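Local structure of V-type ATP synthase alpha chain (Nanoarchaeum equitans Kin4-M, 5BN3) at residues Pro106-Lys111 / Lys177-Trp182; Arg205-Met210 / Pro415-Leu420; Thr258-Glu263 / Thr280-Asn285; Glu355-Ser360 / Arg396-Leu401. The protein is the A subunit of a V-type ATP synthase, combining a beta-barrel and a barrel-sandwich domain with an ADP-holding P-loop domain and a helical C-terminal domain. All coordinates share one frame; numbering follows the deposited sequence.

Overall arrangement
Contacts 2, 3 and 4 are buried within the nucleotide-binding domain, whereas contact 1, about 40 Å from contact 2 between centres, is partly buried and belongs to the barrel-sandwich region. Contacts 3 and 4 use strands or helices around the same mixed sheet, and both have residues of the neighbouring NEQ263 subunit nearby. Contact 2 joins helix 205-210 to the loop that runs past the bound ADP, where the C-terminal helices also pack. Chemistry follows location: contacts 2 and 3 are purely aliphatic, contact 4 adds an aromatic face and a bridging water, and contact 1 combines a single apolar touch with a long, at most weak, cation-pi approach by an arginine whose firmer partner is Glu70.

Contact 1: residues Pro106-Lys111 / Lys177-Trp182; sequences PTLDRK and KLYHEW
Leu108, in an irregular loop, and Tyr179, just ahead of strand 180-183, mark the nearest approach of the two backbones, 8.8 Å from CA to CA. That spacing is bridged by side chains, and no hydrogen bond crosses. Leu108 CD1 reaches Tyr179 CB at 3.8 Å, arriving obliquely to the ring and touching the root of the side chain. Tyr179 CG sits between its backbone N and carbonyl carbon (chi1 82°), which carries the ring toward Arg110. Both segments belong to the barrel-sandwich family region; 34 of the 65 residues between them are strand, and strand 180-183 pairs antiparallel with strand 68-71. Arg110 CZ stands 5.5 Å from the centroid of the Tyr179 ring and 29° off its normal, a cation-pi geometry that is long and at most weakly attractive. The firmer partner of this guanidinium is Glu70, which forms a salt bridge with NH2 and also accepts from Leu108 N. Arg110 NH1 adds a weak, bent bond to Leu108 O at 2.8 Å, and Pro106 CB lies over one face of the group, off toward the rim. Asp109 OD1 takes Lys111 N at 2.9 Å in an Asx turn.

Contact 2: residues Arg205-Met210 / Pro415-Leu420; sequences RVLDIM and PAINYL
Val206 and Leu207, on one flank of helix 205-210, carry the packing against 415-420. The helix opens with Arg205, whose O accepts from both Asp208 N and Ile209 N, while its guanidinium leaves the contact for a salt bridge with Asp498. Val206 comes next, its CB directed toward the loop. Its two methyl groups divide the work: CG2, trans to the backbone N, meets Ile417 CG2 at 3.9 Å, while CG1 (chi1 61°) lies 4.0 Å from Ile417 CG1 and 4.2 Å from Pro415 CG. The two methyls thus pair with the two branches of Ile417, with Pro415 CG on the CG1 side. Leu207 starts off to one side, but its CD2 bends back to approach Ile417 CD1 at 4.3 Å, a looser touch. Farther on, the helix widens into a pi-type turn over 206-210, where the bond from Met210 N to Val206 O is weak, and Met210 packs on Phe448 and Phe449 of helix 441-458. The loop is shaped by a cis peptide before Pro415, an inverse gamma turn at Ala416 and an Asx turn from Asn418 OD1 to Leu420 N. Tyr414, immediately ahead, lines the ADP pocket, and the Pro415 side chain is about 4 Å from the ligand. With only aliphatic groups meeting, cohesion across the segments rests on van der Waals contact and exclusion of water, beside the ADP pocket.

Contact 3: residues Thr258-Glu263 / Thr280-Asn285; sequences TEVLEE and TILIAN
Val260 on helix 254-263 and Leu282 on strand 280-285 bring the two backbones closest, 8.6 Å between CA atoms, a separation filled by side chains alone. Leu282 projects from the sheet toward the helix and ends in a fork that does most of the touching. Its CD1 fits between two neighbouring helix residues, 3.6 Å from Val260 CG1 and 3.7 Å from Leu261 CD2. The other branch, CD2, also meets Val260 CG1, at 3.7 Å, so that one valine methyl faces both tips of the leucine. This methyl is swung opposite the backbone N (chi1 175°), which carries it toward the strand. Leu261 leaves the helix obliquely and turns its CD2 end inward, closing on CD1 of Leu282 from the next position along the helix. No polar atom bridges the two segments. The helix is the connection of a beta-alpha-beta unit, linking the parallel strands 244-250 and 280-285 of the P-loop-type domain. Around the core pair, Leu282 also packs on Ile79 of strand 79-80 and Tyr247 of strand 244-250, while Leu261 leans on the same Ile79. The outer side of the helix faces the NEQ263 subunit, where Thr258 OG1 bonds to Pro101 O of that chain. Across the strand, Ile281 and Ile283 turn the other way, onto helix 293-309, so 280-285 is sandwiched between helices 254-263 and 293-309.

Contact 4: residues Glu355-Ser360 / Arg396-Leu401; sequences EFYERS and RLVGAL
Tyr357, on helix 349-357, meets Val398 and Leu397 chiefly through its ring. The aromatic interaction comes first: Tyr357 CG stands anti to the carbonyl carbon (chi1 -70°), which carries the ring to Val398. There Val398 CG1 sits over one face in a CH-pi contact, 3.9 Å from the centroid of the Tyr357 ring and 23° off its normal. It is shifted toward the CD1-CE1 side, with Tyr357 CD1 only 3.6 Å from this methyl. Phe356 CD2 lies over the opposite face, near its centre. Apolar packing adds Leu397, whose CD1 comes obliquely to Tyr357 CD2 at 4.2 Å; this leucine also rests on Leu350, Leu353 and Ala354 of helix 349-357. Among the polar contacts, a type I turn runs from Tyr357 to Ser360, closed by Ser360 N to Tyr357 O. Ser360 OG donates to the same oxygen at 2.8 Å, almost in line with the carbonyl bond (170°). A water links the segments, donating to Tyr357 O at 3.0 Å and to Leu397 O at 3.2 Å. Val398 lies against Ser218 and Ala220 of strand 218-222, which ties this contact to the central sheet, and Leu397 touches Ala192 of the neighbouring NEQ263 subunit. Tyr357 O thereby collects three donors, while the ring, clasped on both faces, should have little freedom to turn; direct packing and one shared water do the joining.

Contact 1: residues Pro106-Lys111 / Lys177-Trp182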
loop_
_atom_site.group_PDB
_atom_site.type_symbol
_atom_site.label_atom_id
_atom_site.label_comp_id
_atom_site.label_asym_id
_atom_site.label_seq_id
_atom_site.Cartn_x
_atom_site.Cartn_y
_atom_site.Cartn_z
ATOM N N PRO A 106 -39.101 29.815 -6.922
ATOM C CA PRO A 106 -38.586 30.629 -5.816
ATOM C C PRO A 106 -38.551 29.832 -4.514
ATOM O O PRO A 106 -39.436 29.006 -4.281
ATOM C CB PRO A 106 -39.604 31.770 -5.714
ATOM C CG PRO A 106 -40.857 31.221 -6.316
ATOM C CD PRO A 106 -40.407 30.294 -7.409
ATOM N N THR A 107 -37.540 30.083 -3.687
ATOM C CA THR A 107 -37.352 29.364 -2.428
ATOM C C THR A 107 -38.499 29.582 -1.446
ATOM O O THR A 107 -39.066 28.624 -0.916
ATOM C CB THR A 107 -36.031 29.786 -1.749
ATOM O OG1 THR A 107 -34.927 29.446 -2.597
ATOM C CG2 THR A 107 -35.865 29.091 -0.403
ATOM N N LEU A 108 -38.830 30.846 -1.206
ATOM C CA LEU A 108 -39.862 31.205 -0.241
ATOM C C LEU A 108 -41.229 31.356 -0.910
ATOM O O LEU A 108 -41.342 31.960 -1.981
ATOM C CB LEU A 108 -39.474 32.500 0.478
ATOM C CG LEU A 108 -38.101 32.479 1.158
ATOM C CD1 LEU A 108 -37.743 33.839 1.736
ATOM C CD2 LEU A 108 -38.079 31.425 2.241
ATOM N N ASP A 109 -42.259 30.797 -0.273
ATOM C CA ASP A 109 -43.632 30.857 -0.779
ATOM C C ASP A 109 -44.058 32.309 -1.004
ATOM O O ASP A 109 -43.999 33.129 -0.086
ATOM C CB ASP A 109 -44.585 30.162 0.203
ATOM C CG ASP A 109 -45.941 29.842 -0.409
ATOM O OD1 ASP A 109 -46.478 30.672 -1.173
ATOM O OD2 ASP A 109 -46.478 28.753 -0.119
ATOM N N ARG A 110 -44.475 32.617 -2.230
ATOM C CA ARG A 110 -44.779 33.991 -2.629
ATOM C C ARG A 110 -46.226 34.394 -2.353
ATOM O O ARG A 110 -46.604 35.546 -2.563
ATOM C CB ARG A 110 -44.472 34.187 -4.120
ATOM C CG ARG A 110 -42.998 34.092 -4.490
ATOM C CD ARG A 110 -42.191 35.198 -3.831
ATOM N NE ARG A 110 -40.886 35.396 -4.462
ATOM C CZ ARG A 110 -39.756 34.832 -4.048
ATOM N NH1 ARG A 110 -39.761 34.022 -2.999
ATOM N NH2 ARG A 110 -38.620 35.074 -4.687
ATOM N N LYS A 111 -47.031 33.445 -1.883
ATOM C CA LYS A 111 -48.457 33.691 -1.670
ATOM C C LYS A 111 -48.868 33.628 -0.203
ATOM O O LYS A 111 -49.889 34.198 0.186
ATOM C CB LYS A 111 -49.297 32.714 -2.496
ATOM C CG LYS A 111 -49.270 32.997 -3.986
ATOM C CD LYS A 111 -49.990 31.916 -4.772
ATOM C CE LYS A 111 -50.147 32.320 -6.226
ATOM N NZ LYS A 111 -50.961 33.560 -6.364
ATOM N N LYS A 177 -37.745 44.357 2.473
ATOM C CA LYS A 177 -38.686 43.241 2.429
ATOM C C LYS A 177 -38.619 42.411 3.703
ATOM O O LYS A 177 -37.845 42.717 4.610
ATOM C CB LYS A 177 -38.416 42.345 1.216
ATOM C CG LYS A 177 -39.099 42.788 -0.066
ATOM C CD LYS A 177 -38.471 44.044 -0.648
ATOM C CE LYS A 177 -39.216 44.497 -1.898
ATOM N NZ LYS A 177 -39.341 43.412 -2.913
ATOM N N LEU A 178 -39.440 41.367 3.765
ATOM C CA LEU A 178 -39.393 40.411 4.866
ATOM C C LEU A 178 -38.231 39.442 4.664
ATOM O O LEU A 178 -37.899 38.659 5.555
ATOM C CB LEU A 178 -40.710 39.637 4.966
ATOM C CG LEU A 178 -41.917 40.398 5.520
ATOM C CD1 LEU A 178 -43.184 39.570 5.409
ATOM C CD2 LEU A 178 -41.671 40.777 6.963
ATOM N N TYR A 179 -37.617 39.511 3.485
ATOM C CA TYR A 179 -36.497 38.640 3.146
ATOM C C TYR A 179 -35.383 39.409 2.447
ATOM O O TYR A 179 -35.613 40.486 1.894
ATOM C CB TYR A 179 -36.965 37.508 2.228
ATOM C CG TYR A 179 -37.060 37.893 0.765
ATOM C CD1 TYR A 179 -38.171 38.562 0.271
ATOM C CD2 TYR A 179 -36.043 37.571 -0.124
ATOM C CE1 TYR A 179 -38.262 38.905 -1.061
ATOM C CE2 TYR A 179 -36.125 37.913 -1.455
ATOM C CZ TYR A 179 -37.236 38.579 -1.918
ATOM O OH TYR A 179 -37.322 38.918 -3.247
ATOM N N HIS A 180 -34.180 38.845 2.467
ATOM C CA HIS A 180 -33.092 39.349 1.633
ATOM C C HIS A 180 -32.253 38.194 1.096
ATOM O O HIS A 180 -32.290 37.086 1.634
ATOM C CB HIS A 180 -32.222 40.367 2.382
ATOM C CG HIS A 180 -31.364 39.773 3.458
ATOM N ND1 HIS A 180 -31.835 39.507 4.723
ATOM C CD2 HIS A 180 -30.055 39.422 3.459
ATOM C CE1 HIS A 180 -30.857 39.002 5.457
ATOM N NE2 HIS A 180 -29.768 38.940 4.715
ATOM N N GLU A 181 -31.519 38.452 0.018
ATOM C CA GLU A 181 -30.687 37.430 -0.602
ATOM C C GLU A 181 -29.256 37.525 -0.092
ATOM O O GLU A 181 -28.766 38.615 0.204
ATOM C CB GLU A 181 -30.708 37.575 -2.125
ATOM C CG GLU A 181 -32.054 37.282 -2.764
ATOM C CD GLU A 181 -32.002 37.361 -4.278
ATOM O OE1 GLU A 181 -31.193 38.157 -4.802
ATOM O OE2 GLU A 181 -32.760 36.625 -4.943
ATOM N N TRP A 182 -28.586 36.381 0.008
ATOM C CA TRP A 182 -27.202 36.356 0.460
ATOM C C TRP A 182 -26.396 35.273 -0.253
ATOM O O TRP A 182 -26.865 34.144 -0.401
ATOM C CB TRP A 182 -27.140 36.147 1.975
ATOM C CG TRP A 182 -25.774 36.345 2.528
ATOM C CD1 TRP A 182 -24.826 35.388 2.740
ATOM C CD2 TRP A 182 -25.189 37.587 2.930
ATOM N NE1 TRP A 182 -23.687 35.958 3.256
ATOM C CE2 TRP A 182 -23.885 37.309 3.382
ATOM C CE3 TRP A 182 -25.643 38.909 2.954
ATOM C CZ2 TRP A 182 -23.030 38.305 3.853
ATOM C CZ3 TRP A 182 -24.796 39.894 3.419
ATOM C CH2 TRP A 182 -23.504 39.589 3.864
#

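Contact 2: residues Arg205-Met210 / Pro415-Leu420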
loop_
_atom_site.group_PDB
_atom_site.type_symbol
_atom_site.label_atom_id
_atom_site.label_comp_id
_atom_site.label_asym_id
_atom_site.label_seq_id
_atom_site.Cartn_x
_atom_site.Cartn_y
_atom_site.Cartn_z
ATOM N N ARG A 205 -27.249 10.677 26.297
ATOM C CA ARG A 205 -26.405 10.632 27.495
ATOM C C ARG A 205 -24.897 10.667 27.231
ATOM O O ARG A 205 -24.177 11.464 27.837
ATOM C CB ARG A 205 -26.761 9.407 28.351
ATOM C CG ARG A 205 -28.154 9.476 28.978
ATOM C CD ARG A 205 -28.426 8.293 29.901
ATOM N NE ARG A 205 -28.675 7.059 29.160
ATOM C CZ ARG A 205 -29.871 6.685 28.717
ATOM N NH1 ARG A 205 -30.929 7.452 28.934
ATOM N NH2 ARG A 205 -30.009 5.548 28.053
ATOM N N VAL A 206 -24.419 9.808 26.336
ATOM C CA VAL A 206 -22.986 9.739 26.056
ATOM C C VAL A 206 -22.461 11.065 25.503
ATOM O O VAL A 206 -21.330 11.463 25.784
ATOM C CB VAL A 206 -22.640 8.548 25.118
ATOM C CG1 VAL A 206 -23.339 8.689 23.766
ATOM C CG2 VAL A 206 -21.136 8.414 24.942
ATOM N N LEU A 207 -23.302 11.768 24.750
ATOM C CA LEU A 207 -22.902 13.047 24.167
ATOM C C LEU A 207 -23.053 14.212 25.143
ATOM O O LEU A 207 -22.442 15.261 24.955
ATOM C CB LEU A 207 -23.698 13.333 22.892
ATOM C CG LEU A 207 -23.574 12.329 21.748
ATOM C CD1 LEU A 207 -24.169 12.901 20.472
ATOM C CD2 LEU A 207 -22.123 11.945 21.535
ATOM N N ASP A 208 -23.864 14.033 26.181
ATOM C CA ASP A 208 -24.114 15.119 27.129
ATOM C C ASP A 208 -23.157 15.120 28.320
ATOM O O ASP A 208 -22.828 16.177 28.857
ATOM C CB ASP A 208 -25.571 15.094 27.612
ATOM C CG ASP A 208 -26.557 15.443 26.513
ATOM O OD1 ASP A 208 -26.126 15.999 25.481
ATOM O OD2 ASP A 208 -27.764 15.167 26.686
ATOM N N ILE A 209 -22.706 13.938 28.726
ATOM C CA ILE A 209 -21.844 13.824 29.897
ATOM C C ILE A 209 -20.417 13.428 29.537
ATOM O O ILE A 209 -19.457 14.077 29.958
ATOM C CB ILE A 209 -22.399 12.799 30.903
ATOM C CG1 ILE A 209 -23.830 13.161 31.294
ATOM C CG2 ILE A 209 -21.524 12.742 32.136
ATOM C CD1 ILE A 209 -23.958 14.505 31.987
ATOM N N MET A 210 -20.282 12.363 28.754
ATOM C CA MET A 210 -18.968 11.819 28.436
ATOM C C MET A 210 -18.150 12.721 27.512
ATOM O O MET A 210 -17.017 13.072 27.836
ATOM C CB MET A 210 -19.109 10.415 27.842
ATOM C CG MET A 210 -19.837 9.426 28.744
ATOM S SD MET A 210 -18.839 8.908 30.159
ATOM C CE MET A 210 -19.574 9.885 31.461
ATOM N N PRO A 415 -25.865 4.160 21.189
ATOM C CA PRO A 415 -24.907 4.631 20.179
ATOM C C PRO A 415 -23.568 3.909 20.271
ATOM O O PRO A 415 -23.055 3.697 21.371
ATOM C CB PRO A 415 -24.712 6.107 20.544
ATOM C CG PRO A 415 -25.954 6.479 21.294
ATOM C CD PRO A 415 -26.309 5.252 22.074
ATOM N N ALA A 416 -23.016 3.531 19.124
ATOM C CA ALA A 416 -21.757 2.792 19.088
ATOM C C ALA A 416 -20.537 3.691 19.278
ATOM O O ALA A 416 -19.550 3.564 18.554
ATOM C CB ALA A 416 -21.644 2.014 17.791
ATOM N N ILE A 417 -20.601 4.583 20.263
ATOM C CA ILE A 417 -19.499 5.497 20.546
ATOM C C ILE A 417 -18.320 4.768 21.195
ATOM O O ILE A 417 -18.471 4.147 22.248
ATOM C CB ILE A 417 -19.952 6.640 21.481
ATOM C CG1 ILE A 417 -20.981 7.537 20.782
ATOM C CG2 ILE A 417 -18.761 7.468 21.932
ATOM C CD1 ILE A 417 -20.390 8.426 19.698
ATOM N N ASN A 418 -17.152 4.843 20.560
ATOM C CA ASN A 418 -15.915 4.332 21.144
ATOM C C ASN A 418 -15.456 5.265 22.262
ATOM O O ASN A 418 -14.896 6.330 21.999
ATOM C CB ASN A 418 -14.836 4.208 20.058
ATOM C CG ASN A 418 -13.568 3.524 20.549
ATOM O OD1 ASN A 418 -13.098 3.766 21.661
ATOM N ND2 ASN A 418 -13.002 2.667 19.707
ATOM N N TYR A 419 -15.687 4.856 23.508
ATOM C CA TYR A 419 -15.419 5.702 24.670
ATOM C C TYR A 419 -13.942 5.793 25.053
ATOM O O TYR A 419 -13.589 6.471 26.020
ATOM C CB TYR A 419 -16.249 5.231 25.870
ATOM C CG TYR A 419 -16.266 3.731 26.058
ATOM C CD1 TYR A 419 -15.188 3.072 26.628
ATOM C CD2 TYR A 419 -17.369 2.980 25.682
ATOM C CE1 TYR A 419 -15.202 1.708 26.806
ATOM C CE2 TYR A 419 -17.393 1.614 25.856
ATOM C CZ TYR A 419 -16.305 0.985 26.421
ATOM O OH TYR A 419 -16.313 -0.377 26.601
ATOM N N LEU A 420 -13.082 5.116 24.299
ATOM C CA LEU A 420 -11.643 5.188 24.535
ATOM C C LEU A 420 -10.964 6.093 23.512
ATOM O O LEU A 420 -9.962 6.744 23.809
ATOM C CB LEU A 420 -11.021 3.791 24.487
ATOM C CG LEU A 420 -11.490 2.800 25.554
ATOM C CD1 LEU A 420 -10.697 1.506 25.484
ATOM C CD2 LEU A 420 -11.370 3.417 26.930
#

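Contact 3: residues Thr258-Glu263 / Thr280-Asn285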
loop_
_atom_site.group_PDB
_atom_site.type_symbol
_atom_site.label_atom_id
_atom_site.label_comp_id
_atom_site.label_asym_id
_atom_site.label_seq_id
_atom_site.Cartn_x
_atom_site.Cartn_y
_atom_site.Cartn_z
ATOM N N THR A 258 -37.267 11.464 3.898
ATOM C CA THR A 258 -38.688 11.145 4.002
ATOM C C THR A 258 -39.061 10.718 5.423
ATOM O O THR A 258 -40.136 11.057 5.919
ATOM C CB THR A 258 -39.073 10.023 3.017
ATOM O OG1 THR A 258 -38.555 10.327 1.714
ATOM C CG2 THR A 258 -40.580 9.874 2.939
ATOM N N GLU A 259 -38.168 9.976 6.071
ATOM C CA GLU A 259 -38.369 9.543 7.456
ATOM C C GLU A 259 -38.568 10.731 8.396
ATOM O O GLU A 259 -39.468 10.724 9.240
ATOM C CB GLU A 259 -37.180 8.698 7.924
ATOM C CG GLU A 259 -37.049 8.568 9.438
ATOM C CD GLU A 259 -38.005 7.550 10.040
ATOM O OE1 GLU A 259 -38.789 6.941 9.283
ATOM O OE2 GLU A 259 -37.966 7.357 11.275
ATOM N N VAL A 260 -37.729 11.751 8.241
ATOM C CA VAL A 260 -37.840 12.965 9.039
ATOM C C VAL A 260 -39.173 13.665 8.774
ATOM O O VAL A 260 -39.843 14.114 9.703
ATOM C CB VAL A 260 -36.672 13.930 8.752
ATOM C CG1 VAL A 260 -36.859 15.233 9.505
ATOM C CG2 VAL A 260 -35.349 13.288 9.130
ATOM N N LEU A 261 -39.558 13.739 7.502
ATOM C CA LEU A 261 -40.831 14.336 7.106
ATOM C C LEU A 261 -42.021 13.613 7.732
ATOM O O LEU A 261 -43.031 14.236 8.057
ATOM C CB LEU A 261 -40.977 14.327 5.582
ATOM C CG LEU A 261 -40.100 15.277 4.767
ATOM C CD1 LEU A 261 -40.338 15.078 3.275
ATOM C CD2 LEU A 261 -40.386 16.710 5.159
ATOM N N GLU A 262 -41.897 12.301 7.902
ATOM C CA GLU A 262 -42.987 11.491 8.442
ATOM C C GLU A 262 -43.083 11.542 9.967
ATOM O O GLU A 262 -44.180 11.534 10.523
ATOM C CB GLU A 262 -42.852 10.031 7.986
ATOM C CG GLU A 262 -43.137 9.794 6.505
ATOM C CD GLU A 262 -43.190 8.319 6.148
ATOM O OE1 GLU A 262 -43.091 7.476 7.066
ATOM O OE2 GLU A 262 -43.335 7.999 4.947
ATOM N N GLU A 263 -41.935 11.599 10.637
ATOM C CA GLU A 263 -41.884 11.427 12.089
ATOM C C GLU A 263 -41.893 12.726 12.902
ATOM O O GLU A 263 -42.574 12.815 13.921
ATOM C CB GLU A 263 -40.673 10.571 12.476
ATOM C CG GLU A 263 -40.722 9.152 11.927
ATOM C CD GLU A 263 -41.878 8.353 12.494
ATOM O OE1 GLU A 263 -42.166 8.500 13.699
ATOM O OE2 GLU A 263 -42.500 7.582 11.733
ATOM N N THR A 280 -37.563 23.104 12.494
ATOM C CA THR A 280 -36.652 22.340 11.648
ATOM C C THR A 280 -36.660 22.785 10.183
ATOM O O THR A 280 -37.717 23.053 9.607
ATOM C CB THR A 280 -36.987 20.838 11.730
ATOM O OG1 THR A 280 -36.996 20.428 13.104
ATOM C CG2 THR A 280 -35.964 20.011 10.967
ATOM N N ILE A 281 -35.471 22.869 9.595
ATOM C CA ILE A 281 -35.323 23.103 8.160
ATOM C C ILE A 281 -34.561 21.934 7.545
ATOM O O ILE A 281 -33.492 21.558 8.033
ATOM C CB ILE A 281 -34.557 24.406 7.874
ATOM C CG1 ILE A 281 -35.252 25.591 8.549
ATOM C CG2 ILE A 281 -34.440 24.644 6.375
ATOM C CD1 ILE A 281 -34.496 26.893 8.419
ATOM N N LEU A 282 -35.111 21.361 6.478
ATOM C CA LEU A 282 -34.493 20.214 5.821
ATOM C C LEU A 282 -33.898 20.604 4.475
ATOM O O LEU A 282 -34.574 21.203 3.637
ATOM C CB LEU A 282 -35.512 19.089 5.622
ATOM C CG LEU A 282 -36.139 18.441 6.857
ATOM C CD1 LEU A 282 -36.931 17.199 6.472
ATOM C CD2 LEU A 282 -35.074 18.092 7.870
ATOM N N ILE A 283 -32.628 20.265 4.275
ATOM C CA ILE A 283 -31.972 20.464 2.987
ATOM C C ILE A 283 -31.523 19.116 2.434
ATOM O O ILE A 283 -30.652 18.456 3.005
ATOM C CB ILE A 283 -30.777 21.418 3.113
ATOM C CG1 ILE A 283 -31.269 22.785 3.589
ATOM C CG2 ILE A 283 -30.057 21.554 1.783
ATOM C CD1 ILE A 283 -30.185 23.670 4.109
ATOM N N ALA A 284 -32.126 18.712 1.321
ATOM C CA ALA A 284 -31.910 17.373 0.782
ATOM C C ALA A 284 -31.296 17.386 -0.610
ATOM O O ALA A 284 -31.927 17.832 -1.567
ATOM C CB ALA A 284 -33.217 16.598 0.758
ATOM N N ASN A 285 -30.070 16.889 -0.714
ATOM C CA ASN A 285 -29.496 16.558 -2.009
ATOM C C ASN A 285 -29.017 15.115 -1.953
ATOM O O ASN A 285 -27.881 14.839 -1.569
ATOM C CB ASN A 285 -28.350 17.499 -2.376
ATOM C CG ASN A 285 -28.084 17.531 -3.870
ATOM O OD1 ASN A 285 -28.791 18.201 -4.622
ATOM N ND2 ASN A 285 -27.061 16.803 -4.307
#

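Contact 4: residues Glu355-Ser360 / Arg396-Leu401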
loop_
_atom_site.group_PDB
_atom_site.type_symbol
_atom_site.label_atom_id
_atom_site.label_comp_id
_atom_site.label_asym_id
_atom_site.label_seq_id
_atom_site.Cartn_x
_atom_site.Cartn_y
_atom_site.Cartn_z
ATOM N N GLU A 355 -13.776 26.149 5.310
ATOM C CA GLU A 355 -14.791 27.129 4.919
ATOM C C GLU A 355 -16.164 26.792 5.501
ATOM O O GLU A 355 -17.005 27.670 5.677
ATOM C CB GLU A 355 -14.875 27.243 3.391
ATOM C CG GLU A 355 -13.675 27.927 2.745
ATOM C CD GLU A 355 -13.776 27.980 1.229
ATOM O OE1 GLU A 355 -14.854 27.652 0.684
ATOM O OE2 GLU A 355 -12.774 28.348 0.579
ATOM N N PHE A 356 -16.381 25.514 5.798
ATOM C CA PHE A 356 -17.613 25.066 6.436
ATOM C C PHE A 356 -17.534 25.206 7.957
ATOM O O PHE A 356 -18.302 25.956 8.560
ATOM C CB PHE A 356 -17.903 23.615 6.038
ATOM C CG PHE A 356 -19.131 23.036 6.679
ATOM C CD1 PHE A 356 -20.351 23.690 6.594
ATOM C CD2 PHE A 356 -19.069 21.824 7.350
ATOM C CE1 PHE A 356 -21.487 23.151 7.177
ATOM C CE2 PHE A 356 -20.199 21.278 7.935
ATOM C CZ PHE A 356 -21.411 21.944 7.848
ATOM N N TYR A 357 -16.593 24.498 8.574
ATOM C CA TYR A 357 -16.515 24.429 10.034
ATOM C C TYR A 357 -16.167 25.747 10.727
ATOM O O TYR A 357 -16.560 25.968 11.871
ATOM C CB TYR A 357 -15.541 23.325 10.467
ATOM C CG TYR A 357 -16.059 21.931 10.199
ATOM C CD1 TYR A 357 -17.063 21.383 10.983
ATOM C CD2 TYR A 357 -15.542 21.163 9.167
ATOM C CE1 TYR A 357 -17.538 20.111 10.745
ATOM C CE2 TYR A 357 -16.011 19.889 8.922
ATOM C CZ TYR A 357 -17.010 19.371 9.716
ATOM O OH TYR A 357 -17.483 18.104 9.478
ATOM N N GLU A 358 -15.437 26.625 10.044
ATOM C CA GLU A 358 -15.067 27.911 10.634
ATOM C C GLU A 358 -16.261 28.859 10.755
ATOM O O GLU A 358 -16.149 29.932 11.346
ATOM C CB GLU A 358 -13.940 28.564 9.844
ATOM N N ARG A 359 -17.400 28.458 10.197
ATOM C CA ARG A 359 -18.626 29.245 10.313
ATOM C C ARG A 359 -19.319 29.003 11.648
ATOM O O ARG A 359 -20.181 29.777 12.052
ATOM C CB ARG A 359 -19.593 28.905 9.177
ATOM C CG ARG A 359 -19.134 29.320 7.788
ATOM C CD ARG A 359 -20.346 29.580 6.915
ATOM N NE ARG A 359 -20.021 29.689 5.497
ATOM C CZ ARG A 359 -20.837 30.208 4.585
ATOM N NH1 ARG A 359 -22.020 30.686 4.945
ATOM N NH2 ARG A 359 -20.461 30.265 3.318
ATOM N N SER A 360 -18.949 27.923 12.326
ATOM C CA SER A 360 -19.519 27.630 13.636
ATOM C C SER A 360 -18.998 28.643 14.640
ATOM O O SER A 360 -18.046 29.373 14.358
ATOM C CB SER A 360 -19.146 26.220 14.088
ATOM O OG SER A 360 -17.764 26.132 14.384
ATOM N N ARG A 396 -8.736 18.188 12.787
ATOM C CA ARG A 396 -7.925 19.362 13.099
ATOM C C ARG A 396 -8.738 20.652 13.000
ATOM O O ARG A 396 -8.201 21.749 13.167
ATOM C CB ARG A 396 -6.680 19.413 12.207
ATOM C CG ARG A 396 -5.780 18.192 12.365
ATOM C CD ARG A 396 -4.334 18.503 12.018
ATOM N NE ARG A 396 -4.196 19.071 10.681
ATOM C CZ ARG A 396 -4.149 18.352 9.564
ATOM N NH1 ARG A 396 -4.232 17.031 9.619
ATOM N NH2 ARG A 396 -4.017 18.955 8.391
ATOM N N LEU A 397 -10.039 20.510 12.760
ATOM C CA LEU A 397 -10.928 21.664 12.636
ATOM C C LEU A 397 -12.023 21.707 13.706
ATOM O O LEU A 397 -12.482 22.786 14.084
ATOM C CB LEU A 397 -11.567 21.699 11.242
ATOM C CG LEU A 397 -10.640 21.902 10.042
ATOM C CD1 LEU A 397 -11.395 21.708 8.731
ATOM C CD2 LEU A 397 -10.002 23.280 10.083
ATOM N N VAL A 398 -12.435 20.541 14.199
ATOM C CA VAL A 398 -13.576 20.469 15.120
ATOM C C VAL A 398 -13.165 20.365 16.590
ATOM O O VAL A 398 -11.993 20.150 16.901
ATOM C CB VAL A 398 -14.533 19.309 14.761
ATOM C CG1 VAL A 398 -15.052 19.477 13.344
ATOM C CG2 VAL A 398 -13.827 17.963 14.909
ATOM N N GLY A 399 -14.138 20.516 17.486
ATOM C CA GLY A 399 -13.865 20.550 18.914
ATOM C C GLY A 399 -14.056 19.221 19.624
ATOM O O GLY A 399 -13.708 19.089 20.800
ATOM N N ALA A 400 -14.612 18.237 18.920
ATOM C CA ALA A 400 -14.791 16.903 19.490
ATOM C C ALA A 400 -14.844 15.807 18.442
ATOM O O ALA A 400 -15.274 16.034 17.307
ATOM C CB ALA A 400 -16.044 16.848 20.348
ATOM N N LEU A 401 -14.413 14.614 18.843
ATOM C CA LEU A 401 -14.553 13.418 18.022
ATOM C C LEU A 401 -15.575 12.484 18.654
ATOM O O LEU A 401 -15.363 11.977 19.757
ATOM C CB LEU A 401 -13.208 12.694 17.892
ATOM C CG LEU A 401 -13.219 11.267 17.332
ATOM C CD1 LEU A 401 -13.828 11.256 15.947
ATOM C CD2 LEU A 401 -11.818 10.666 17.301
HETATM O O HOH W 1 -15.322 24.226 14.031
#